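Local structure of SnoaL-like domain-containing protein (Catenulispora acidiphila, 4H3U) at residues I89-R94 / T100-Y105; T122-R127 / T132-Y137; G106-I109 / T114-A117; T41-L46 / W74-D79. The protein is of unknown function but has a ketosteroid isomerase-like fold with a SnoaL-like domain, and may take part in trimethylamine metabolism. One frame throughout, in Å; residues are numbered along the deposited sequence. Where two conformers were deposited one is given.

Contact 1 of 4, residues I89-R94 / T100-Y105; sequences ITKAYR and TIEAVY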
# COMPACT_ATOMS: atom_id res chain seq x y z
N ILE A 89 -10.75 -11.02 0.22
CA ILE A 89 -11.18 -9.68 0.52
C ILE A 89 -11.52 -9.52 1.99
O ILE A 89 -12.38 -10.24 2.52
CB ILE A 89 -12.43 -9.36 -0.32
CG1 ILE A 89 -12.15 -9.55 -1.83
CG2 ILE A 89 -12.93 -7.94 -0.04
CD1 ILE A 89 -10.97 -8.74 -2.35
N THR A 90 -10.87 -8.57 2.63
CA THR A 90 -11.14 -8.18 4.00
C THR A 90 -12.28 -7.18 4.03
O THR A 90 -13.27 -7.38 4.74
CB THR A 90 -9.90 -7.61 4.68
OG1 THR A 90 -8.83 -8.55 4.56
CG2 THR A 90 -10.16 -7.33 6.15
N LYS A 91 -12.16 -6.11 3.23
CA LYS A 91 -13.23 -5.13 3.07
C LYS A 91 -12.93 -4.30 1.84
O LYS A 91 -11.81 -4.29 1.38
CB LYS A 91 -13.43 -4.28 4.31
CG LYS A 91 -12.27 -3.40 4.61
CD LYS A 91 -12.41 -2.51 5.85
CE LYS A 91 -12.49 -3.31 7.13
NZ LYS A 91 -12.66 -2.37 8.28
N ALA A 92 -13.94 -3.67 1.29
CA ALA A 92 -13.75 -2.83 0.15
C ALA A 92 -14.80 -1.75 0.17
O ALA A 92 -15.88 -1.96 0.72
CB ALA A 92 -13.80 -3.62 -1.15
N TYR A 93 -14.50 -0.60 -0.44
CA TYR A 93 -15.37 0.56 -0.42
C TYR A 93 -15.16 1.45 -1.64
O TYR A 93 -14.03 1.75 -2.01
CB TYR A 93 -15.19 1.28 0.93
CG TYR A 93 -13.77 1.28 1.53
CD1 TYR A 93 -12.88 2.34 1.31
CD2 TYR A 93 -13.33 0.22 2.35
CE1 TYR A 93 -11.62 2.32 1.87
CE2 TYR A 93 -12.08 0.22 2.90
CZ TYR A 93 -11.23 1.26 2.65
OH TYR A 93 -9.98 1.28 3.20
N ARG A 94 -16.25 1.93 -2.22
CA ARG A 94 -16.28 2.72 -3.44
C ARG A 94 -16.59 4.18 -3.11
O ARG A 94 -17.48 4.46 -2.32
CB ARG A 94 -17.43 2.23 -4.39
CG ARG A 94 -17.54 3.10 -5.64
CD ARG A 94 -18.54 2.66 -6.69
NE ARG A 94 -18.15 1.43 -7.37
CZ ARG A 94 -17.33 1.31 -8.42
NH1 ARG A 94 -17.14 0.11 -8.94
NH2 ARG A 94 -16.69 2.35 -8.94
N THR A 100 -11.40 1.10 -3.21
CA THR A 100 -10.31 0.69 -2.35
C THR A 100 -10.58 -0.71 -1.84
O THR A 100 -11.69 -1.00 -1.36
CB THR A 100 -10.16 1.66 -1.18
OG1 THR A 100 -9.95 2.96 -1.68
CG2 THR A 100 -9.05 1.22 -0.24
N ILE A 101 -9.56 -1.56 -1.93
CA ILE A 101 -9.65 -2.93 -1.48
C ILE A 101 -8.62 -3.20 -0.40
O ILE A 101 -7.44 -2.93 -0.61
CB ILE A 101 -9.39 -3.90 -2.64
CG1 ILE A 101 -10.30 -3.65 -3.83
CG2 ILE A 101 -9.54 -5.35 -2.16
CD1 ILE A 101 -9.91 -4.39 -5.09
N GLU A 102 -9.07 -3.71 0.74
CA GLU A 102 -8.18 -4.26 1.75
C GLU A 102 -8.31 -5.79 1.58
O GLU A 102 -9.40 -6.38 1.73
CB GLU A 102 -8.58 -3.85 3.15
CG GLU A 102 -8.41 -2.37 3.35
CD GLU A 102 -8.66 -1.87 4.76
OE1 GLU A 102 -8.14 -2.49 5.72
OE2 GLU A 102 -9.32 -0.80 4.90
N ALA A 103 -7.21 -6.44 1.24
CA ALA A 103 -7.18 -7.87 0.97
C ALA A 103 -6.06 -8.53 1.69
O ALA A 103 -5.25 -7.88 2.35
CB ALA A 103 -7.01 -8.10 -0.52
N VAL A 104 -6.04 -9.86 1.63
CA VAL A 104 -4.89 -10.65 2.06
C VAL A 104 -4.41 -11.41 0.84
O VAL A 104 -5.17 -12.09 0.17
CB VAL A 104 -5.22 -11.64 3.21
CG1 VAL A 104 -4.01 -12.50 3.57
CG2 VAL A 104 -5.69 -10.88 4.43
N TYR A 105 -3.12 -11.25 0.58
CA TYR A 105 -2.41 -11.88 -0.53
C TYR A 105 -1.50 -12.98 0.01
O TYR A 105 -0.65 -12.72 0.85
CB TYR A 105 -1.59 -10.83 -1.24
CG TYR A 105 -0.63 -11.31 -2.29
CD1 TYR A 105 -0.93 -12.42 -3.07
CD2 TYR A 105 0.60 -10.76 -2.44
CE1 TYR A 105 -0.02 -12.91 -4.01
CE2 TYR A 105 1.47 -11.15 -3.46
CZ TYR A 105 1.14 -12.19 -4.27
OH TYR A 105 2.01 -12.61 -5.24
O HOH W 1 -6.47 -7.21 4.93
O HOH W 2 -12.67 3.86 -2.36
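Tyr-93 and Glu-102 are joined by a side-chain bond: in the conformer given here, the phenol OH donates to Glu-102 OE2 over 2.8 Å, on the anti side of the carboxylate and a little out of its plane. OE2 lies at the edge of the tyrosine ring, and ring and carboxylate planes stand 85° apart. With CG set between the backbone N and the carbonyl carbon (chi1 35°), the ring leans across the neighbouring strand and places the hydroxyl there. On the backbone, Glu-102 O takes two donors, Thr-90 N at 2.8 Å and Lys-91 N at 3.2 Å, which makes residues 90 and 91 a classic beta bulge; beyond it Glu-102 N returns a bond to Lys-91 O. Tyr-93 and Thr-100 form a hydrogen-bonded pair, Thr-100 N donating to Tyr-93 O at 3.0 Å. One water joins Thr-90 OG1 to Ala-103 O. The tyrosine ring also packs on Thr-100, Tyr-93 CE1 to Thr-100 CB 3.4 Å, while Thr-100 O sits over one ring face. Lys-91 runs alongside Glu-102, its CD 3.7 Å from OE2. On the other face Ile-89 CD1 touches Ile-101 CG2 at 3.7 Å and lies near Ala-103 CB, while Ala-92 CB approaches Ile-101 CG1. Strands 82-95 and 98-109 form a beta hairpin here. Helix 29-39 covers its isoleucine face through Val-31, Ala-35 and Trp-34, whereas the face of Tyr-93, Thr-100 and Glu-102 meets the second subunit, where Thr-100 OG1 bonds Thr-100 OG1 of that subunit and Glu-102 OE1 bonds its Gln-135.

Contact 2 of 4, residues T122-R127 / T132-Y137; sequences TLLRTR and TSDQDY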
# COMPACT_ATOMS: atom_id res chain seq x y z
N THR A 122 -5.21 -2.40 -2.47
CA THR A 122 -5.34 -2.23 -3.90
C THR A 122 -6.30 -1.09 -4.20
O THR A 122 -7.40 -0.99 -3.65
CB THR A 122 -5.81 -3.53 -4.57
OG1 THR A 122 -4.77 -4.51 -4.44
CG2 THR A 122 -6.20 -3.34 -6.04
N LEU A 123 -5.82 -0.18 -5.03
CA LEU A 123 -6.61 1.00 -5.45
C LEU A 123 -7.00 0.79 -6.89
O LEU A 123 -6.13 0.70 -7.78
CB LEU A 123 -5.76 2.26 -5.32
CG LEU A 123 -5.10 2.48 -3.97
CD1 LEU A 123 -4.42 3.83 -3.91
CD2 LEU A 123 -6.01 2.31 -2.78
N LEU A 124 -8.33 0.79 -7.14
CA LEU A 124 -8.81 0.69 -8.50
C LEU A 124 -9.47 2.01 -8.93
O LEU A 124 -10.10 2.69 -8.11
CB LEU A 124 -9.90 -0.39 -8.64
CG LEU A 124 -9.60 -1.79 -8.19
CD1 LEU A 124 -10.79 -2.71 -8.48
CD2 LEU A 124 -8.33 -2.31 -8.86
N ARG A 125 -9.34 2.33 -10.19
CA ARG A 125 -10.18 3.32 -10.83
C ARG A 125 -10.98 2.56 -11.88
O ARG A 125 -10.44 1.73 -12.59
CB ARG A 125 -9.41 4.43 -11.46
CG ARG A 125 -10.29 5.56 -11.93
CD ARG A 125 -9.49 6.76 -12.43
NE ARG A 125 -8.56 7.13 -11.36
CZ ARG A 125 -7.25 6.89 -11.32
NH1 ARG A 125 -6.60 7.22 -10.21
NH2 ARG A 125 -6.58 6.36 -12.35
N THR A 126 -12.28 2.84 -11.94
CA THR A 126 -13.20 2.10 -12.84
C THR A 126 -13.97 3.04 -13.76
O THR A 126 -14.04 4.26 -13.55
CB THR A 126 -14.25 1.31 -12.03
OG1 THR A 126 -15.08 2.23 -11.29
CG2 THR A 126 -13.53 0.33 -11.11
N ARG A 127 -14.56 2.43 -14.78
CA ARG A 127 -15.44 3.11 -15.74
C ARG A 127 -16.53 2.06 -15.99
O ARG A 127 -16.35 1.10 -16.74
CB ARG A 127 -14.69 3.47 -17.02
CG ARG A 127 -15.48 4.21 -18.10
CD ARG A 127 -14.72 4.09 -19.43
NE ARG A 127 -13.38 4.67 -19.37
CZ ARG A 127 -12.35 4.32 -20.15
NH1 ARG A 127 -12.43 3.28 -20.98
NH2 ARG A 127 -11.18 4.93 -20.01
N THR A 132 -9.76 0.84 -15.16
CA THR A 132 -8.82 1.64 -15.90
C THR A 132 -7.44 1.69 -15.24
O THR A 132 -6.45 1.90 -15.93
CB THR A 132 -9.35 3.07 -16.16
OG1 THR A 132 -9.50 3.75 -14.92
CG2 THR A 132 -10.68 3.01 -16.86
N SER A 133 -7.40 1.52 -13.92
CA SER A 133 -6.14 1.52 -13.17
C SER A 133 -6.24 0.59 -11.96
O SER A 133 -7.24 0.57 -11.27
CB SER A 133 -5.82 2.95 -12.67
OG SER A 133 -4.74 2.97 -11.76
N ASP A 134 -5.18 -0.20 -11.76
CA ASP A 134 -5.03 -0.99 -10.55
C ASP A 134 -3.62 -0.68 -10.01
O ASP A 134 -2.63 -0.75 -10.76
CB ASP A 134 -5.13 -2.49 -10.88
CG ASP A 134 -4.98 -3.43 -9.69
OD1 ASP A 134 -3.96 -3.23 -8.96
OD2 ASP A 134 -5.76 -4.37 -9.57
N GLN A 135 -3.52 -0.33 -8.74
CA GLN A 135 -2.26 -0.25 -8.00
C GLN A 135 -2.36 -1.20 -6.81
O GLN A 135 -3.27 -1.10 -6.01
CB GLN A 135 -2.06 1.14 -7.46
CG GLN A 135 -1.94 2.21 -8.50
CD GLN A 135 -1.79 3.55 -7.83
OE1 GLN A 135 -0.80 3.78 -7.12
NE2 GLN A 135 -2.81 4.38 -7.94
N ASP A 136 -1.32 -2.06 -6.66
CA ASP A 136 -1.21 -2.99 -5.53
C ASP A 136 -0.04 -2.57 -4.64
O ASP A 136 1.05 -2.32 -5.14
CB ASP A 136 -0.98 -4.44 -5.94
CG ASP A 136 -2.07 -5.06 -6.77
OD1 ASP A 136 -3.21 -4.52 -6.80
OD2 ASP A 136 -1.80 -6.14 -7.35
N TYR A 137 -0.28 -2.50 -3.34
CA TYR A 137 0.72 -2.22 -2.29
C TYR A 137 0.68 -3.30 -1.23
O TYR A 137 -0.37 -3.67 -0.76
CB TYR A 137 0.41 -0.88 -1.61
CG TYR A 137 0.41 0.35 -2.43
CD1 TYR A 137 1.53 1.22 -2.41
CD2 TYR A 137 -0.67 0.72 -3.25
CE1 TYR A 137 1.51 2.41 -3.11
CE2 TYR A 137 -0.66 1.90 -3.95
CZ TYR A 137 0.46 2.74 -3.91
OH TYR A 137 0.50 3.92 -4.62
O HOH W 3 -5.41 3.08 -9.19
O HOH W 4 -7.22 5.37 -14.89
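Arg-125 O is gripped from the opposing strand by Thr-132 N at 2.8 Å and, weakly, by Ser-133 N at 3.3 Å. Two consecutive residues thus face one, a classic beta bulge, and the strand changes direction at Thr-132. A water bonds both Thr-132 OG1 and Arg-125 NH2, meeting the guanidinium at its edge, in plane. The Arg-125 side chain bends at chi3 (-54°), which folds the guanidinium back toward the serine, NH2 to Ser-133 CB 3.5 Å. Further out, Thr-132 CG2 rests over one face of the Arg-127 guanidinium, 3.7 Å from NH2. The strands are antiparallel and form the hairpin of 116-127 and 130-138 within the curved sheet of this ketosteroid isomerase-like fold; Leu-123 and Gln-135 are a hydrogen-bonded pair, flanked by the non-hydrogen-bonded pairs of Leu-124 with Asp-134 and Thr-122 with Asp-136. On the face toward helix 29-39, Thr-122 OG1 donates to Asp-136 OD1 at 2.8 Å, approaching from above the carboxylate plane (56° out of it). Asp-136 OD2 is bonded in turn by Tyr-56 OH, so both carboxylate oxygens are held. Leu-124 CD2 lies alongside the Asp-134 carboxylate, 3.4 Å from OD2. On the opposite face a second water accepts from Gln-135 NE2, donates to Leu-123 O and, in the conformer given, bonds Ser-133 OG. Tyr-137 OH donates to Gln-135 OE1 at 2.8 Å; with His-59 NE2 also bonded to OE1 and Glu-102 of the second subunit bonded to NE2, the amide is fixed in rotation.

Contact 3 of 4, residues G106-I109 / T114-A117; sequences GGHI and TPFA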
# COMPACT_ATOMS: atom_id res chain seq x y z
N GLY A 106 -1.71 -14.18 -0.46
CA GLY A 106 -0.93 -15.32 -0.00
C GLY A 106 -0.50 -16.23 -1.13
O GLY A 106 -1.08 -16.25 -2.22
N GLY A 107 0.48 -17.08 -0.81
CA GLY A 107 0.99 -18.06 -1.76
C GLY A 107 2.28 -18.66 -1.20
O GLY A 107 2.62 -18.44 -0.06
N HIS A 108 2.97 -19.39 -2.06
CA HIS A 108 4.24 -20.00 -1.66
C HIS A 108 5.20 -19.85 -2.84
O HIS A 108 5.07 -20.53 -3.86
CB HIS A 108 4.05 -21.46 -1.23
CG HIS A 108 5.27 -22.08 -0.61
ND1 HIS A 108 5.18 -23.27 0.12
CD2 HIS A 108 6.55 -21.68 -0.58
CE1 HIS A 108 6.39 -23.55 0.54
NE2 HIS A 108 7.24 -22.64 0.12
N ILE A 109 6.17 -18.94 -2.71
CA ILE A 109 7.16 -18.73 -3.75
C ILE A 109 7.85 -20.06 -4.03
O ILE A 109 8.36 -20.71 -3.09
CB ILE A 109 8.17 -17.66 -3.31
CG1 ILE A 109 7.47 -16.29 -3.16
CG2 ILE A 109 9.33 -17.54 -4.29
CD1 ILE A 109 8.28 -15.24 -2.45
N THR A 114 9.11 -21.52 3.07
CA THR A 114 7.78 -21.49 3.62
C THR A 114 6.86 -20.57 2.80
O THR A 114 7.38 -19.72 2.08
CB THR A 114 7.82 -21.05 5.08
OG1 THR A 114 8.73 -19.96 5.21
CG2 THR A 114 8.30 -22.13 6.01
N PRO A 115 5.54 -20.69 2.98
CA PRO A 115 4.57 -19.81 2.32
C PRO A 115 4.45 -18.48 3.09
O PRO A 115 5.06 -18.28 4.14
CB PRO A 115 3.28 -20.61 2.38
CG PRO A 115 3.41 -21.38 3.66
CD PRO A 115 4.87 -21.76 3.74
N PHE A 116 3.63 -17.59 2.53
CA PHE A 116 3.38 -16.28 3.12
C PHE A 116 1.90 -15.88 2.97
O PHE A 116 1.20 -16.40 2.10
CB PHE A 116 4.25 -15.20 2.42
CG PHE A 116 3.81 -14.88 1.00
CD1 PHE A 116 2.88 -13.88 0.75
CD2 PHE A 116 4.30 -15.61 -0.08
CE1 PHE A 116 2.45 -13.63 -0.56
CE2 PHE A 116 3.88 -15.37 -1.37
CZ PHE A 116 2.92 -14.37 -1.61
N ALA A 117 1.50 -14.93 3.79
CA ALA A 117 0.18 -14.24 3.66
C ALA A 117 0.39 -12.85 4.24
O ALA A 117 0.83 -12.72 5.38
CB ALA A 117 -0.95 -14.99 4.31
O HOH W 5 6.73 -18.12 -0.09
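His-108 lies against Pro-115 from its first side-chain carbon onward, His-108 CB standing 3.8 Å from Pro-115 CB. CG, anti to the backbone N (chi1 -171°), comes over Pro-115 CA, and the ring then spreads across the peptide between Thr-114 and Pro-115. Pro-115 N sits above the ring centre, and CD2 is 3.4 Å from Thr-114 O. ND1 lies near Pro-115 N and CD, while CE1 and NE2 approach Thr-114 C, which sits above the ring's rim. Pro-115 CD makes a CH-pi contact over the same face, 20° off the ring normal. At the tip, NE2 is hydrogen-bonded to Ala-112 O in the connecting loop, which fixes the rotation of the imidazole. These residues form the loop end of the hairpin between strands 98-109 and 116-127; within residues 106-109 and 114-117 the regular pairs are Gly-106 with Ala-117 and Gly-107 with Phe-116. The latter is a hydrogen-bonded pair: Phe-116 N donates to Gly-107 O at 2.9 Å and Gly-107 N returns a bond to Phe-116 O at 3.1 Å. Beyond it a water takes the place of a direct bond, accepting from Ile-109 N and donating to Thr-114 O. Neither glycine has a side chain, and the Phe-116 ring lies flat across their backbone, with Gly-107 N over one face, 3.7 Å from CZ. Its torsion (chi1 71°) swings it back over the partner strand, where CE2 meets Ile-109 CG1 at 4.1 Å. Val-143, Gln-146 and Ser-147 of helix 140-147 pack on the same phenylalanine, and the ring of Tyr-105 meets it edge-to-face.

Contact 4 of 4, residues T41-L46 / W74-D79; sequences TNPNAL and WKARTD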
# COMPACT_ATOMS: atom_id res chain seq x y z
N THR A 41 -6.93 -19.94 -11.89
CA THR A 41 -5.78 -20.43 -12.66
C THR A 41 -5.86 -19.91 -14.11
O THR A 41 -5.15 -20.42 -14.95
CB THR A 41 -5.78 -22.00 -12.65
OG1 THR A 41 -6.99 -22.46 -13.25
CG2 THR A 41 -5.66 -22.52 -11.22
N ASN A 42 -6.67 -18.89 -14.37
CA ASN A 42 -6.98 -18.38 -15.71
C ASN A 42 -6.47 -16.95 -15.86
O ASN A 42 -7.12 -16.02 -15.42
CB ASN A 42 -8.50 -18.46 -15.93
CG ASN A 42 -8.93 -18.03 -17.30
OD1 ASN A 42 -8.17 -17.49 -18.07
ND2 ASN A 42 -10.22 -18.19 -17.58
N PRO A 43 -5.32 -16.77 -16.53
CA PRO A 43 -4.79 -15.39 -16.68
C PRO A 43 -5.81 -14.44 -17.33
O PRO A 43 -5.89 -13.25 -16.95
CB PRO A 43 -3.54 -15.56 -17.55
CG PRO A 43 -3.09 -16.93 -17.15
CD PRO A 43 -4.32 -17.76 -16.95
N ASN A 44 -6.55 -14.89 -18.34
CA ASN A 44 -7.49 -14.03 -19.04
C ASN A 44 -8.65 -13.57 -18.17
O ASN A 44 -9.29 -12.58 -18.51
CB ASN A 44 -8.04 -14.71 -20.29
CG ASN A 44 -7.04 -14.83 -21.41
OD1 ASN A 44 -6.95 -15.91 -22.04
ND2 ASN A 44 -6.37 -13.77 -21.73
N ALA A 45 -8.94 -14.27 -17.08
CA ALA A 45 -9.98 -13.80 -16.18
C ALA A 45 -9.56 -12.50 -15.51
O ALA A 45 -10.44 -11.70 -15.16
CB ALA A 45 -10.33 -14.89 -15.15
N LEU A 46 -8.25 -12.25 -15.35
CA LEU A 46 -7.80 -10.98 -14.78
C LEU A 46 -7.79 -9.91 -15.89
O LEU A 46 -8.38 -8.84 -15.74
CB LEU A 46 -6.41 -11.10 -14.16
CG LEU A 46 -5.91 -9.80 -13.50
CD1 LEU A 46 -6.74 -9.44 -12.30
CD2 LEU A 46 -4.44 -9.92 -13.12
N TRP A 74 0.78 -10.77 -16.40
CA TRP A 74 1.24 -10.59 -15.02
C TRP A 74 0.66 -11.68 -14.11
O TRP A 74 1.38 -12.19 -13.25
CB TRP A 74 0.89 -9.17 -14.54
CG TRP A 74 1.22 -8.89 -13.10
CD1 TRP A 74 0.34 -8.51 -12.13
CD2 TRP A 74 2.52 -8.93 -12.47
NE1 TRP A 74 1.00 -8.31 -10.95
CE2 TRP A 74 2.33 -8.60 -11.12
CE3 TRP A 74 3.81 -9.27 -12.91
CZ2 TRP A 74 3.39 -8.51 -10.22
CZ3 TRP A 74 4.84 -9.20 -12.02
CH2 TRP A 74 4.65 -8.85 -10.69
N LYS A 75 -0.59 -12.07 -14.30
CA LYS A 75 -1.13 -13.22 -13.57
C LYS A 75 -0.34 -14.46 -13.95
O LYS A 75 0.03 -15.25 -13.06
CB LYS A 75 -2.62 -13.34 -13.84
CG LYS A 75 -3.26 -14.68 -13.38
CD LYS A 75 -3.13 -15.00 -11.92
CE LYS A 75 -3.98 -16.26 -11.60
NZ LYS A 75 -3.65 -16.82 -10.28
N ALA A 76 -0.07 -14.68 -15.23
CA ALA A 76 0.70 -15.84 -15.64
C ALA A 76 2.11 -15.85 -15.02
O ALA A 76 2.57 -16.89 -14.54
CB ALA A 76 0.78 -15.94 -17.16
N ARG A 77 2.79 -14.72 -15.02
CA ARG A 77 4.13 -14.60 -14.47
C ARG A 77 4.14 -14.83 -12.97
O ARG A 77 5.05 -15.46 -12.42
CB ARG A 77 4.71 -13.24 -14.81
CG ARG A 77 5.06 -13.02 -16.28
CD ARG A 77 5.14 -11.52 -16.68
NE ARG A 77 6.07 -10.74 -15.87
CZ ARG A 77 6.09 -9.40 -15.82
NH1 ARG A 77 5.17 -8.68 -16.47
NH2 ARG A 77 7.01 -8.78 -15.07
N THR A 78 3.14 -14.29 -12.30
CA THR A 78 3.04 -14.48 -10.87
C THR A 78 2.85 -15.97 -10.56
O THR A 78 3.52 -16.50 -9.67
CB THR A 78 1.90 -13.61 -10.30
OG1 THR A 78 2.17 -12.21 -10.50
CG2 THR A 78 1.75 -13.81 -8.85
N ASP A 79 1.96 -16.63 -11.29
CA ASP A 79 1.73 -18.07 -11.08
C ASP A 79 2.95 -18.91 -11.38
O ASP A 79 3.17 -19.96 -10.78
CB ASP A 79 0.57 -18.58 -11.93
CG ASP A 79 -0.80 -18.13 -11.43
OD1 ASP A 79 -0.91 -17.65 -10.29
OD2 ASP A 79 -1.77 -18.36 -12.19
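Lys-75 and Leu-46 both send CG anti to the backbone N (chi1 168° and -178°), and their side chains slant across one another with Leu-46 CD2 3.9 Å from Lys-75 CB. The same lysine torsion brings Lys-75 CG to 3.7 Å from Pro-43 CA, at the start of the facing helix; a bend at chi2 (58°) then turns CD and the ammonium toward Asp-79. Pro-43 also reaches one residue further, its CG 4.0 Å from Ala-76 CB. No hydrogen bond crosses between the two segments, so the contact is apolar packing of the short helix 43-47 against helix 68-81, two of the helices beside the sheet. Asn-42 is the N-cap of the short helix, its OD1 accepting a weak bond from Ala-45 N. The lysine ammonium is well occupied within its own helix and beyond. Lys-75 NZ forms a salt bridge with Asp-79, whose OD1 offers its syn lone pair at 2.9 Å from NZ. It is also bonded to Trp-38 O near the end of helix 29-39 and Gly-40 O just past it. These partners surround a buried ammonium and tie helix 68-81 to the end of helix 29-39. One residue earlier on the same helix, Thr-78 OG1 donates to Trp-74 O at 2.9 Å, from the opposite face of that carbonyl to Thr-78 N. Leu-46 is further covered by Ala-37, Trp-38 and Ile-71, while Pro-43 O accepts from Ser-72 OG.

From the N terminus, contact 4 comes first, closing a 27-residue loop that holds part of helix 68-81 and the strands 50-51, 54-58 and 63-66. Helix 68-81 then leads into strand 82-95, and contacts 1, 3 and 2 follow as three successive hairpins; the four contacts run in series, none enclosing or crossing another. Contacts 1 and 3 share strand 98-109, contacts 3 and 2 strand 116-127, though the centres of contacts 2 and 3 are about 23 Å apart. Ile-101 N to Thr-122 O and Arg-94 to Thr-126 join contacts 1 and 2, and both face the second subunit. Tyr-105 touches Thr-78, linking sheet to helix.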